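Local coordinates for protein putative carbohydrate-active enzyme (Uncultured organism, PDB 5WH8) that probably hydrolyses O-glycosidic bonds in cellulose, this chain being the family 5 glycoside hydrolase domain of a larger multi-modular cellulase, at residues S35-A40 against S272-P277; D107-N112 against I146-N151; F238-A243 against W268-F273. All blocks are in the same frame, centred on the assembly; numbering follows the deposited sequence.

Contact 1 of 3, residues S35-A40 against S272-P277; sequences SSHGLA and SFADKP. With EDO (1,2-ethanediol), chain M.
CG of His37 stands roughly opposite its backbone N, beside the carbonyl carbon (chi1 -157°), and OG of Ser272 sits between its own backbone N and carbonyl carbon (chi1 72°); these turns bring the hydroxyl to the edge of the imidazole, where CD2 of His37 lies 3.5 Å from OG of Ser272. CB of His37 packs on CB of Ala274 at 3.7 Å, and Lys276, extended as far as CE and bent only at its last torsion, brings CD to 3.9 Å from NE2 of His37. The ring's rotation is fixed from its own segment, since the backbone N of Gly38 donates to ND1 of His37 (2.9 Å) close to the ring plane. With ND1 so occupied, NE2 of His37 bonds to Glu278 and, weakly at 3.3 Å, to O2 of an ethanediol. Phe42 adds an edge-to-face partner. The backbones join through one nearly straight bond, Phe273 N to Ser35 O at 2.8 Å. The hydroxyls of Ser35 and Ser36 bond along their own segment, to O of Ser36 and O of His37 respectively, and reach the neighbouring strand at Arg64 and Ala66. The peptide bond before Ser272 is cis. Such a non-proline cis bond following a tryptophan at the end of the eighth strand is a recurring feature of family 5 TIM barrels, here where strand 268-273 meets strand 32-36 to close the barrel.

Contact 2 of 3, residues D107-N112 against I146-N151; sequences DWHVLN and ICNEPN
The carbonyl oxygen of Trp108 is gripped from opposite faces of its plane: Asn148 N comes across the contact to Trp108 O at 3.1 Å, and Val110 N reaches the same oxygen at 3.0 Å, closing an inverse gamma turn centred on His109. One residue on, the side chain of Asn148 takes over. Its ND2 donates to Val110 O at 3.0 Å, approaching from outside the carbonyl plane. The same amide lies stacked on the imidazole of His109, the two planes only 14° apart and ND2 of Asn148 sitting 3.2 Å above the ring centre. The ring is held from its edge by Asp107, whose OD2 receives the bond from ND1 of His109 (2.7 Å) on the syn side of the carboxylate. OD1 of Asn148 bonds to Arg64, so both ends of the amide are fixed. Further out, ND2 of Asn151 spends its two hydrogens in the amide plane, bonding to Leu111 O at 2.9 Å and Glu149 O at 2.9 Å; a water also links the side chains of Asn112 and Asn151. Glu149 lies alongside Leu111, extended beyond CG, its OE1 3.4 Å from CD1 of Leu111 and its OE2 bonded to His209. An Asn-Glu-Pro sequence following the fourth barrel strand is characteristic of family 5 glycoside hydrolases; in relatives its glutamate is the acid/base, consistent with Glu149 having that role here.

Contact 3 of 3, residues F238-A243 against W268-F273; sequences FGTTQA and WVNWSF. With EDO (1,2-ethanediol), chain D; EDO (1,2-ethanediol), chain L; EDO (1,2-ethanediol), chain M.
Phe238 and Trp268 make the tight end of this contact. An offset edge-to-face pair forms between them, the Phe238 edge turned toward the face of the indole, with the Phe238 ring centroid 5.4 Å from that of the Trp268 six-membered ring and the planes at 89°. CE1 of Phe238 comes within 3.4 Å of CE3 of Trp268. Phe238 holds its CG between backbone N and carbonyl carbon (chi1 76°), which sends the ring across the neighbouring strand, so that ND2 of Asn270 lies over one face of it, 3.6 Å above the Phe238 plane and toward its rim. Helices 251-263 and 298-307 cover this side. The strands themselves are paired in parallel: Phe238 N donates to Val269 O at 3.1 Å, and Trp271 N to Phe238 O at 2.9 Å.

Past Gly239 the segments diverge and direct contact gives way to a water-mediated one: a water accepts from Thr240 N and from ND2 of Asn270 and donates to Trp271 O at 2.8 Å. Trp271 turns its indole away from this junction; its NE1 donates to O1 of one ethanediol (3.1 Å), and a second ethanediol lies over one face, opposite Ser272 CB. Both tryptophans thus give their N-H to an ethanediol, Trp268 NE1 at 2.9 Å from O2 of its own, but Trp268 packs against Phe238 whereas Trp271 turns away from 238-243, consistent with the sugar-binding part that the tryptophan at the end of the eighth strand plays in family 5 relatives.

All three contacts belong to one closed eight-stranded parallel barrel. Contact 2 comes from the third strand and the loop after the fourth, and is nested along the chain inside the long loop closed by contact 1; contact 3 follows it and ends on strand 268-273, which it shares with contact 1. That strand lies between 233-239 and 32-36, so contacts 1 and 3 sit side by side, centres about 11 Å apart, and touch. Contact 2 lies across the barrel mouth, its centre about 16 Å from contact 1 and 15 Å from contact 3, yet His109 still packs against Trp271. Much of contacts 1 and 2, with Trp271, thus gathers at the C-terminal strand ends, where TIM-barrel enzymes keep their active sites, while Phe238 and Trp268 face the outer helices.

Contact 1 of 3, residues S35-A40 against S272-P277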
loop_
_atom_site.group_PDB
_atom_site.type_symbol
_atom_site.label_atom_id
_atom_site.label_comp_id
_atom_site.label_asym_id
_atom_site.label_seq_id
_atom_site.Cartn_x
_atom_site.Cartn_y
_atom_site.Cartn_z
ATOM N N SER A 35 3.383 3.914 4.504
ATOM C CA SER A 35 4.299 3.177 3.619
ATOM C C SER A 35 5.756 3.289 4.060
ATOM O O SER A 35 6.207 4.349 4.487
ATOM C CB SER A 35 4.200 3.699 2.179
ATOM O OG SER A 35 4.980 2.927 1.269
ATOM N N SER A 36 6.507 2.197 3.909
ATOM C CA SER A 36 7.960 2.292 3.961
ATOM C C SER A 36 8.455 3.138 2.808
ATOM O O SER A 36 7.762 3.320 1.791
ATOM C CB SER A 36 8.619 0.898 3.897
ATOM O OG SER A 36 8.578 0.342 2.587
ATOM N N HIS A 37 9.678 3.637 2.942
ATOM C CA HIS A 37 10.450 4.140 1.803
ATOM C C HIS A 37 11.193 2.898 1.255
ATOM O O HIS A 37 10.784 1.764 1.543
ATOM C CB HIS A 37 11.387 5.268 2.283
ATOM C CG HIS A 37 11.849 6.233 1.231
ATOM N ND1 HIS A 37 12.666 5.873 0.184
ATOM C CD2 HIS A 37 11.667 7.573 1.121
ATOM C CE1 HIS A 37 12.946 6.944 -0.547
ATOM N NE2 HIS A 37 12.344 7.987 -0.003
ATOM N N GLY A 38 12.252 3.057 0.474
ATOM C CA GLY A 38 12.996 1.893 0.007
ATOM C C GLY A 38 13.542 1.060 1.162
ATOM O O GLY A 38 14.242 1.577 2.016
ATOM N N LEU A 39 13.221 -0.237 1.204
ATOM C CA LEU A 39 13.662 -1.076 2.332
ATOM C C LEU A 39 15.192 -1.178 2.435
ATOM O O LEU A 39 15.741 -1.142 3.541
ATOM C CB LEU A 39 13.041 -2.477 2.230
ATOM C CG LEU A 39 11.506 -2.481 2.266
ATOM C CD1 LEU A 39 10.946 -3.823 1.853
ATOM C CD2 LEU A 39 10.955 -2.072 3.653
ATOM N N ALA A 40 15.879 -1.281 1.296
ATOM C CA ALA A 40 17.336 -1.377 1.292
ATOM C C ALA A 40 18.004 -0.059 1.697
ATOM O O ALA A 40 19.200 -0.005 2.030
ATOM C CB ALA A 40 17.824 -1.805 -0.089
ATOM N N SER A 272 6.230 9.040 3.520
ATOM C CA SER A 272 6.743 7.698 3.864
ATOM C C SER A 272 7.176 7.718 5.321
ATOM O O SER A 272 7.460 8.792 5.880
ATOM C CB SER A 272 7.942 7.289 2.995
ATOM O OG SER A 272 9.069 8.047 3.373
ATOM N N PHE A 273 7.253 6.532 5.914
ATOM C CA PHE A 273 7.854 6.350 7.233
ATOM C C PHE A 273 9.346 6.132 7.082
ATOM O O PHE A 273 9.806 5.000 6.858
ATOM C CB PHE A 273 7.222 5.167 7.962
ATOM C CG PHE A 273 7.633 5.062 9.411
ATOM C CD1 PHE A 273 7.145 5.942 10.357
ATOM C CD2 PHE A 273 8.511 4.076 9.816
ATOM C CE1 PHE A 273 7.529 5.826 11.706
ATOM C CE2 PHE A 273 8.882 3.950 11.147
ATOM C CZ PHE A 273 8.394 4.823 12.089
ATOM N N ALA A 274 10.094 7.229 7.173
ATOM C CA ALA A 274 11.530 7.249 6.963
ATOM C C ALA A 274 12.024 8.578 7.527
ATOM O O ALA A 274 11.208 9.490 7.729
ATOM C CB ALA A 274 11.870 7.121 5.486
ATOM N N ASP A 275 13.328 8.687 7.793
ATOM C CA ASP A 275 13.901 9.937 8.315
ATOM C C ASP A 275 14.844 10.614 7.324
ATOM O O ASP A 275 15.733 11.355 7.723
ATOM C CB ASP A 275 14.616 9.679 9.649
ATOM C CG ASP A 275 15.787 8.721 9.528
ATOM O OD1 ASP A 275 15.941 8.046 8.490
ATOM O OD2 ASP A 275 16.566 8.638 10.513
ATOM N N LYS A 276 14.638 10.364 6.032
ATOM C CA LYS A 276 15.315 11.106 4.964
ATOM C C LYS A 276 15.013 12.604 5.078
ATOM O O LYS A 276 13.880 12.982 5.382
ATOM C CB LYS A 276 14.865 10.569 3.596
ATOM C CG LYS A 276 15.638 11.098 2.398
ATOM C CD LYS A 276 15.289 10.326 1.151
ATOM C CE LYS A 276 16.051 10.830 -0.081
ATOM N NZ LYS A 276 17.505 10.997 0.231
ATOM N N PRO A 277 16.005 13.483 4.823
ATOM C CA PRO A 277 15.733 14.914 4.969
ATOM C C PRO A 277 15.011 15.498 3.747
ATOM O O PRO A 277 15.526 16.356 3.027
ATOM C CB PRO A 277 17.143 15.527 5.171
ATOM C CG PRO A 277 18.062 14.589 4.558
ATOM C CD PRO A 277 17.442 13.209 4.617
HETATM C C1 EDO M . 11.085 9.871 -2.795
HETATM O O1 EDO M . 10.683 10.464 -1.548
HETATM C C2 EDO M . 12.509 10.244 -3.238
HETATM O O2 EDO M . 13.445 10.288 -2.143
#

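Contact 2 of 3, residues D107-N112 against I146-N151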
loop_
_atom_site.group_PDB
_atom_site.type_symbol
_atom_site.label_atom_id
_atom_site.label_comp_id
_atom_site.label_asym_id
_atom_site.label_seq_id
_atom_site.Cartn_x
_atom_site.Cartn_y
_atom_site.Cartn_z
ATOM N N ASP A 107 4.247 -4.833 -1.636
ATOM C CA ASP A 107 4.228 -3.991 -2.849
ATOM C C ASP A 107 5.453 -4.244 -3.737
ATOM O O ASP A 107 6.597 -3.948 -3.358
ATOM C CB ASP A 107 4.117 -2.521 -2.398
ATOM C CG ASP A 107 4.626 -1.513 -3.421
ATOM O OD1 ASP A 107 4.501 -1.712 -4.650
ATOM O OD2 ASP A 107 5.153 -0.470 -2.949
ATOM N N TRP A 108 5.208 -4.849 -4.901
ATOM C CA TRP A 108 6.231 -5.027 -5.940
ATOM C C TRP A 108 6.399 -3.669 -6.629
ATOM O O TRP A 108 5.607 -3.266 -7.507
ATOM C CB TRP A 108 5.802 -6.129 -6.906
ATOM C CG TRP A 108 6.773 -6.488 -8.009
ATOM C CD1 TRP A 108 6.638 -6.215 -9.350
ATOM C CD2 TRP A 108 8.004 -7.223 -7.873
ATOM N NE1 TRP A 108 7.702 -6.740 -10.052
ATOM C CE2 TRP A 108 8.553 -7.359 -9.168
ATOM C CE3 TRP A 108 8.688 -7.772 -6.782
ATOM C CZ2 TRP A 108 9.763 -8.008 -9.399
ATOM C CZ3 TRP A 108 9.881 -8.428 -7.009
ATOM C CH2 TRP A 108 10.416 -8.532 -8.305
ATOM N N HIS A 109 7.416 -2.939 -6.189
ATOM C CA HIS A 109 7.446 -1.477 -6.359
ATOM C C HIS A 109 8.179 -1.083 -7.629
ATOM O O HIS A 109 9.305 -0.595 -7.571
ATOM C CB HIS A 109 8.081 -0.828 -5.111
ATOM C CG HIS A 109 7.846 0.657 -4.962
ATOM N ND1 HIS A 109 6.711 1.164 -4.365
ATOM C CD2 HIS A 109 8.628 1.735 -5.239
ATOM C CE1 HIS A 109 6.789 2.481 -4.295
ATOM N NE2 HIS A 109 7.943 2.858 -4.823
ATOM N N VAL A 110 7.519 -1.319 -8.769
ATOM C CA VAL A 110 8.023 -0.882 -10.084
ATOM C C VAL A 110 7.958 0.646 -10.177
ATOM O O VAL A 110 7.027 1.263 -9.653
ATOM C CB VAL A 110 7.241 -1.513 -11.256
ATOM C CG1 VAL A 110 7.223 -3.016 -11.157
ATOM C CG2 VAL A 110 5.837 -0.991 -11.355
ATOM N N LEU A 111 8.965 1.245 -10.810
ATOM C CA LEU A 111 9.000 2.683 -10.992
ATOM C C LEU A 111 9.954 3.108 -12.122
ATOM O O LEU A 111 9.500 3.477 -13.204
ATOM C CB LEU A 111 9.383 3.351 -9.674
ATOM C CG LEU A 111 9.368 4.881 -9.609
ATOM C CD1 LEU A 111 7.993 5.469 -9.962
ATOM C CD2 LEU A 111 9.812 5.285 -8.226
ATOM N N ASN A 112 11.265 3.027 -11.875
ATOM C CA ASN A 112 12.271 3.594 -12.786
ATOM C C ASN A 112 13.166 2.531 -13.440
ATOM O O ASN A 112 12.982 1.334 -13.233
ATOM C CB ASN A 112 13.174 4.600 -12.040
ATOM C CG ASN A 112 12.431 5.850 -11.573
ATOM O OD1 ASN A 112 11.582 6.400 -12.285
ATOM N ND2 ASN A 112 12.762 6.312 -10.366
ATOM N N ILE A 146 0.660 -5.711 -6.968
ATOM C CA ILE A 146 1.485 -6.437 -7.937
ATOM C C ILE A 146 2.382 -5.532 -8.828
ATOM O O ILE A 146 3.323 -6.057 -9.449
ATOM C CB ILE A 146 0.591 -7.389 -8.824
ATOM C CG1 ILE A 146 -0.553 -6.618 -9.503
ATOM C CG2 ILE A 146 0.048 -8.539 -7.978
ATOM C CD1 ILE A 146 -1.255 -7.418 -10.645
ATOM N N CYS A 147 2.106 -4.227 -8.900
ATOM C CA CYS A 147 2.951 -3.262 -9.648
ATOM C C CYS A 147 2.656 -1.797 -9.276
ATOM O O CYS A 147 1.786 -1.157 -9.851
ATOM C CB CYS A 147 2.796 -3.440 -11.177
ATOM S SG CYS A 147 1.098 -3.463 -11.809
ATOM N N ASN A 148 3.437 -1.271 -8.344
ATOM C CA ASN A 148 3.286 0.101 -7.813
ATOM C C ASN A 148 2.782 1.200 -8.784
ATOM O O ASN A 148 1.631 1.677 -8.667
ATOM C CB ASN A 148 4.653 0.511 -7.236
ATOM C CG ASN A 148 4.731 1.972 -6.825
ATOM O OD1 ASN A 148 3.893 2.462 -6.074
ATOM N ND2 ASN A 148 5.765 2.670 -7.303
ATOM N N GLU A 149 3.653 1.632 -9.693
ATOM C CA GLU A 149 3.373 2.753 -10.616
ATOM C C GLU A 149 3.844 2.466 -12.038
ATOM O O GLU A 149 4.954 2.857 -12.428
ATOM C CB GLU A 149 4.028 4.061 -10.136
ATOM C CG GLU A 149 3.278 4.677 -8.955
ATOM C CD GLU A 149 3.897 5.968 -8.459
ATOM O OE1 GLU A 149 4.922 6.424 -9.019
ATOM O OE2 GLU A 149 3.358 6.564 -7.499
ATOM N N PRO A 150 3.008 1.782 -12.841
ATOM C CA PRO A 150 3.271 1.717 -14.282
ATOM C C PRO A 150 3.417 3.132 -14.824
ATOM O O PRO A 150 2.672 4.011 -14.403
ATOM C CB PRO A 150 2.027 1.000 -14.839
ATOM C CG PRO A 150 1.502 0.218 -13.676
ATOM C CD PRO A 150 1.739 1.127 -12.494
ATOM N N ASN A 151 4.378 3.362 -15.697
ATOM C CA ASN A 151 4.581 4.696 -16.252
ATOM C C ASN A 151 5.406 4.653 -17.523
ATOM O O ASN A 151 6.151 3.702 -17.783
ATOM C CB ASN A 151 5.235 5.638 -15.220
ATOM C CG ASN A 151 6.682 5.274 -14.898
ATOM O OD1 ASN A 151 7.622 5.785 -15.527
ATOM N ND2 ASN A 151 6.868 4.405 -13.900
HETATM O O HOH W 1 9.230 7.267 -13.180
#

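Contact 3 of 3, residues F238-A243 against W268-F273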
loop_
_atom_site.group_PDB
_atom_site.type_symbol
_atom_site.label_atom_id
_atom_site.label_comp_id
_atom_site.label_asym_id
_atom_site.label_seq_id
_atom_site.Cartn_x
_atom_site.Cartn_y
_atom_site.Cartn_z
ATOM N N PHE A 238 0.178 8.180 -1.082
ATOM C CA PHE A 238 -0.003 9.593 -1.359
ATOM C C PHE A 238 0.962 10.399 -0.507
ATOM O O PHE A 238 1.451 9.927 0.523
ATOM C CB PHE A 238 -1.441 10.066 -1.078
ATOM C CG PHE A 238 -1.718 10.232 0.403
ATOM C CD1 PHE A 238 -2.059 9.120 1.159
ATOM C CD2 PHE A 238 -1.614 11.461 1.045
ATOM C CE1 PHE A 238 -2.281 9.219 2.520
ATOM C CE2 PHE A 238 -1.807 11.558 2.412
ATOM C CZ PHE A 238 -2.171 10.435 3.143
ATOM N N GLY A 239 1.181 11.639 -0.926
ATOM C CA GLY A 239 2.040 12.559 -0.194
ATOM C C GLY A 239 1.413 13.919 0.014
ATOM O O GLY A 239 0.440 14.307 -0.645
ATOM N N THR A 240 2.002 14.660 0.943
ATOM C CA THR A 240 1.562 16.006 1.280
ATOM C C THR A 240 2.337 17.068 0.498
ATOM O O THR A 240 2.112 18.257 0.667
ATOM C CB THR A 240 1.756 16.262 2.777
ATOM O OG1 THR A 240 3.146 16.056 3.075
ATOM C CG2 THR A 240 0.913 15.329 3.614
ATOM N N THR A 241 3.287 16.612 -0.301
ATOM C CA THR A 241 4.188 17.454 -1.081
ATOM C C THR A 241 3.825 17.381 -2.566
ATOM O O THR A 241 2.869 16.695 -2.961
ATOM C CB THR A 241 5.634 16.977 -0.890
ATOM O OG1 THR A 241 5.690 15.599 -1.286
ATOM C CG2 THR A 241 6.080 17.113 0.544
ATOM N N GLN A 242 4.592 18.075 -3.404
ATOM C CA GLN A 242 4.625 17.743 -4.814
ATOM C C GLN A 242 5.151 16.305 -5.017
ATOM O O GLN A 242 5.750 15.691 -4.114
ATOM C CB GLN A 242 5.494 18.750 -5.579
ATOM C CG GLN A 242 4.936 20.173 -5.543
ATOM C CD GLN A 242 5.735 21.126 -6.388
ATOM O OE1 GLN A 242 6.315 22.107 -5.875
ATOM N NE2 GLN A 242 5.774 20.879 -7.674
ATOM N N ALA A 243 4.930 15.775 -6.216
ATOM C CA ALA A 243 5.223 14.376 -6.497
ATOM C C ALA A 243 6.682 13.914 -6.321
ATOM O O ALA A 243 6.933 12.718 -6.196
ATOM C CB ALA A 243 4.753 14.050 -7.909
ATOM N N TRP A 268 -6.252 4.654 2.624
ATOM C CA TRP A 268 -5.079 5.461 2.282
ATOM C C TRP A 268 -3.830 5.101 3.073
ATOM O O TRP A 268 -3.908 4.656 4.226
ATOM C CB TRP A 268 -5.392 6.957 2.447
ATOM C CG TRP A 268 -5.831 7.550 3.747
ATOM C CD1 TRP A 268 -7.085 8.008 4.038
ATOM C CD2 TRP A 268 -5.010 7.896 4.887
ATOM N NE1 TRP A 268 -7.111 8.584 5.278
ATOM C CE2 TRP A 268 -5.858 8.531 5.825
ATOM C CE3 TRP A 268 -3.651 7.723 5.212
ATOM C CZ2 TRP A 268 -5.393 9.009 7.042
ATOM C CZ3 TRP A 268 -3.204 8.172 6.427
ATOM C CH2 TRP A 268 -4.066 8.816 7.326
ATOM N N VAL A 269 -2.688 5.275 2.398
ATOM C CA VAL A 269 -1.371 4.934 2.914
ATOM C C VAL A 269 -0.414 6.088 2.560
ATOM O O VAL A 269 -0.226 6.397 1.395
ATOM C CB VAL A 269 -0.858 3.623 2.314
ATOM C CG1 VAL A 269 0.489 3.253 2.889
ATOM C CG2 VAL A 269 -1.873 2.476 2.542
ATOM N N ASN A 270 0.182 6.709 3.569
ATOM C CA ASN A 270 1.050 7.885 3.376
ATOM C C ASN A 270 2.516 7.535 3.103
ATOM O O ASN A 270 3.110 6.690 3.803
ATOM C CB ASN A 270 0.976 8.801 4.627
ATOM C CG ASN A 270 1.878 10.013 4.539
ATOM O OD1 ASN A 270 2.831 10.141 5.295
ATOM N ND2 ASN A 270 1.573 10.923 3.621
ATOM N N TRP A 271 3.100 8.225 2.128
ATOM C CA TRP A 271 4.544 8.201 1.848
ATOM C C TRP A 271 5.268 9.318 2.623
ATOM O O TRP A 271 4.956 10.488 2.373
ATOM C CB TRP A 271 4.775 8.400 0.352
ATOM C CG TRP A 271 6.212 8.237 -0.062
ATOM C CD1 TRP A 271 7.144 9.214 -0.125
ATOM C CD2 TRP A 271 6.851 7.029 -0.490
ATOM N NE1 TRP A 271 8.341 8.692 -0.561
ATOM C CE2 TRP A 271 8.186 7.350 -0.776
ATOM C CE3 TRP A 271 6.428 5.701 -0.635
ATOM C CZ2 TRP A 271 9.107 6.390 -1.202
ATOM C CZ3 TRP A 271 7.337 4.758 -1.058
ATOM C CH2 TRP A 271 8.655 5.111 -1.349
ATOM N N SER A 272 6.230 9.040 3.520
ATOM C CA SER A 272 6.743 7.698 3.864
ATOM C C SER A 272 7.176 7.718 5.321
ATOM O O SER A 272 7.460 8.792 5.880
ATOM C CB SER A 272 7.942 7.289 2.995
ATOM O OG SER A 272 9.069 8.047 3.373
ATOM N N PHE A 273 7.253 6.532 5.914
ATOM C CA PHE A 273 7.854 6.350 7.233
ATOM C C PHE A 273 9.346 6.132 7.082
ATOM O O PHE A 273 9.806 5.000 6.858
ATOM C CB PHE A 273 7.222 5.167 7.962
ATOM C CG PHE A 273 7.633 5.062 9.411
ATOM C CD1 PHE A 273 7.145 5.942 10.357
ATOM C CD2 PHE A 273 8.511 4.076 9.816
ATOM C CE1 PHE A 273 7.529 5.826 11.706
ATOM C CE2 PHE A 273 8.882 3.950 11.147
ATOM C CZ PHE A 273 8.394 4.823 12.089
HETATM C C1 EDO D . -9.478 11.030 8.842
HETATM O O1 EDO D . -10.917 10.913 8.754
HETATM C C2 EDO D . -8.878 10.999 7.440
HETATM O O2 EDO D . -9.261 9.792 6.768
HETATM C C1 EDO L . 7.412 8.729 -4.232
HETATM O O1 EDO L . 7.808 10.112 -4.155
HETATM C C2 EDO L . 8.322 8.049 -5.241
HETATM O O2 EDO L . 7.557 7.074 -5.989
HETATM C C1 EDO M . 11.085 9.871 -2.795
HETATM O O1 EDO M . 10.683 10.464 -1.548
HETATM C C2 EDO M . 12.509 10.244 -3.238
HETATM O O2 EDO M . 13.445 10.288 -2.143
HETATM O O HOH W 2 3.724 12.931 2.685
#